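PDB 4GO3: putative gamma-hydroxymuconic semialdehyde dehydrogenase from Pseudomonas, which probably oxidises an aldehyde, thought to be gamma-hydroxymuconic semialdehyde, to the corresponding acid, with NAD(+) as the electron acceptor. Local coordinates for residues A[252-257]-A[285-290]. The protein carries 2 engineered substitutions. Numbering follows the deposited sequence.
Sequences GANIVF and SRLILH
Asn254 and Val256 reach across to strand 286-290. Asn254 N donates to Arg286 O (2.9 Å) and its O accepts from Ile288 N, both almost straight at the hydrogen although each donor sits above the carbonyl plane; Val256 N then meets Ile288 O at 2.7 Å, and Val256 O takes His290 N. With Arg286 N bonded to Gly252 O, five bonds form the ladder of two parallel strands. The alternate backbone groups face flanking partners: Ala253 O bonds Tyr438 OH, Ile255 pairs with Gly412, and Leu287 with Thr388 and Val390. Strand 253-256, helix 262-274 and strand 286-290 make a beta-alpha-beta unit at the centre of the sheet of the aldehyde dehydrogenase catalytic domain. Asn254, beside small Ala269 and Ala272 of that helix, has OD1 weakly bonded by Trp414 NE1. On the face of Ala253, small enough to admit the guanidinium, Arg286 suits its place by having N-H groups for three carbonyls: a bend at chi3 (-62°) helps bring NE to Lys251 O, while NH1 and NH2 serve Ile401 O and Ala402 O near the C-terminal end of helix 395-403. A leucine here would probably leave these oxygens without the guanidinium donors. On the same face, Ile288 CD1 packs against both Ala253 CB and Ile255 CG1, 3.8 Å from each.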
loop_
_atom_site.group_PDB
_atom_site.type_symbol
_atom_site.label_atom_id
_atom_site.label_comp_id
_atom_site.label_asym_id
_atom_site.label_seq_id
_atom_site.Cartn_x
_atom_site.Cartn_y
_atom_site.Cartn_z
ATOM N N GLY A 252 17.122 -4.754 -15.108
ATOM C CA GLY A 252 17.683 -3.425 -15.251
ATOM C C GLY A 252 18.250 -3.045 -16.598
ATOM O O GLY A 252 19.285 -3.551 -17.041
ATOM N N ALA A 253 17.567 -2.112 -17.250
ATOM C CA ALA A 253 18.081 -1.551 -18.473
ATOM C C ALA A 253 19.298 -0.684 -18.151
ATOM O O ALA A 253 19.278 0.125 -17.216
ATOM C CB ALA A 253 17.022 -0.758 -19.173
ATOM N N ASN A 254 20.379 -0.899 -18.888
ATOM C CA ASN A 254 21.529 -0.026 -18.835
ATOM C C ASN A 254 21.797 0.442 -20.231
ATOM O O ASN A 254 22.416 -0.245 -21.017
ATOM C CB ASN A 254 22.756 -0.721 -18.274
ATOM C CG ASN A 254 23.777 0.256 -17.720
ATOM O OD1 ASN A 254 23.848 1.402 -18.130
ATOM N ND2 ASN A 254 24.577 -0.205 -16.788
ATOM N N ILE A 255 21.295 1.626 -20.534
ATOM C CA ILE A 255 21.358 2.166 -21.872
ATOM C C ILE A 255 22.625 2.959 -22.059
ATOM O O ILE A 255 22.998 3.767 -21.217
ATOM C CB ILE A 255 20.162 3.066 -22.151
ATOM C CG1 ILE A 255 18.872 2.320 -21.826
ATOM C CG2 ILE A 255 20.171 3.525 -23.615
ATOM C CD1 ILE A 255 17.652 3.158 -21.927
ATOM N N VAL A 256 23.307 2.710 -23.167
ATOM C CA VAL A 256 24.498 3.495 -23.493
ATOM C C VAL A 256 24.362 4.184 -24.841
ATOM O O VAL A 256 24.399 3.544 -25.893
ATOM C CB VAL A 256 25.762 2.641 -23.468
ATOM C CG1 VAL A 256 26.957 3.487 -23.788
ATOM C CG2 VAL A 256 25.907 2.016 -22.103
ATOM N N PHE A 257 24.239 5.497 -24.786
ATOM C CA PHE A 257 24.068 6.304 -25.964
ATOM C C PHE A 257 25.381 6.681 -26.598
ATOM O O PHE A 257 26.413 6.608 -25.979
ATOM C CB PHE A 257 23.295 7.554 -25.608
ATOM C CG PHE A 257 21.866 7.306 -25.309
ATOM C CD1 PHE A 257 20.967 7.089 -26.317
ATOM C CD2 PHE A 257 21.418 7.297 -24.016
ATOM C CE1 PHE A 257 19.665 6.865 -26.037
ATOM C CE2 PHE A 257 20.108 7.073 -23.733
ATOM C CZ PHE A 257 19.234 6.863 -24.737
ATOM N N SER A 285 21.375 -5.703 -15.979
ATOM C CA SER A 285 21.483 -7.004 -16.614
ATOM C C SER A 285 21.157 -6.950 -18.100
ATOM O O SER A 285 21.307 -7.933 -18.817
ATOM C CB SER A 285 20.543 -7.991 -15.920
ATOM O OG SER A 285 19.196 -7.574 -16.020
ATOM N N ARG A 286 20.720 -5.792 -18.557
ATOM C CA ARG A 286 20.364 -5.599 -19.941
ATOM C C ARG A 286 21.106 -4.421 -20.530
ATOM O O ARG A 286 20.617 -3.314 -20.478
ATOM C CB ARG A 286 18.882 -5.304 -20.038
ATOM C CG ARG A 286 17.978 -6.443 -19.716
ATOM C CD ARG A 286 16.593 -6.125 -20.200
ATOM N NE ARG A 286 16.045 -4.951 -19.541
ATOM C CZ ARG A 286 15.098 -4.181 -20.049
ATOM N NH1 ARG A 286 14.582 -4.441 -21.232
ATOM N NH2 ARG A 286 14.669 -3.146 -19.365
ATOM N N LEU A 287 22.275 -4.674 -21.102
ATOM C CA LEU A 287 23.040 -3.646 -21.773
ATOM C C LEU A 287 22.405 -3.321 -23.094
ATOM O O LEU A 287 22.231 -4.192 -23.925
ATOM C CB LEU A 287 24.450 -4.119 -22.021
ATOM C CG LEU A 287 25.450 -3.724 -20.954
ATOM C CD1 LEU A 287 26.789 -4.331 -21.268
ATOM C CD2 LEU A 287 25.544 -2.231 -20.850
ATOM N N ILE A 288 22.057 -2.053 -23.268
ATOM C CA ILE A 288 21.443 -1.545 -24.482
ATOM C C ILE A 288 22.391 -0.518 -25.073
ATOM O O ILE A 288 22.482 0.597 -24.591
ATOM C CB ILE A 288 20.115 -0.872 -24.172
ATOM C CG1 ILE A 288 19.110 -1.890 -23.679
ATOM C CG2 ILE A 288 19.582 -0.174 -25.369
ATOM C CD1 ILE A 288 18.129 -1.331 -22.720
ATOM N N LEU A 289 23.109 -0.905 -26.116
ATOM C CA LEU A 289 24.173 -0.074 -26.649
ATOM C C LEU A 289 23.788 0.516 -27.976
ATOM O O LEU A 289 23.236 -0.170 -28.834
ATOM C CB LEU A 289 25.443 -0.886 -26.814
ATOM C CG LEU A 289 25.761 -1.786 -25.613
ATOM C CD1 LEU A 289 26.991 -2.631 -25.905
ATOM C CD2 LEU A 289 25.959 -0.945 -24.359
ATOM N N HIS A 290 24.140 1.767 -28.147
ATOM C CA HIS A 290 23.932 2.439 -29.394
ATOM C C HIS A 290 24.898 1.857 -30.379
ATOM O O HIS A 290 26.078 1.773 -30.112
ATOM C CB HIS A 290 24.197 3.912 -29.202
ATOM C CG HIS A 290 24.115 4.706 -30.452
ATOM N ND1 HIS A 290 22.924 5.013 -31.056
ATOM C CD2 HIS A 290 25.075 5.279 -31.200
ATOM C CE1 HIS A 290 23.153 5.731 -32.134
ATOM N NE2 HIS A 290 24.451 5.911 -32.241
#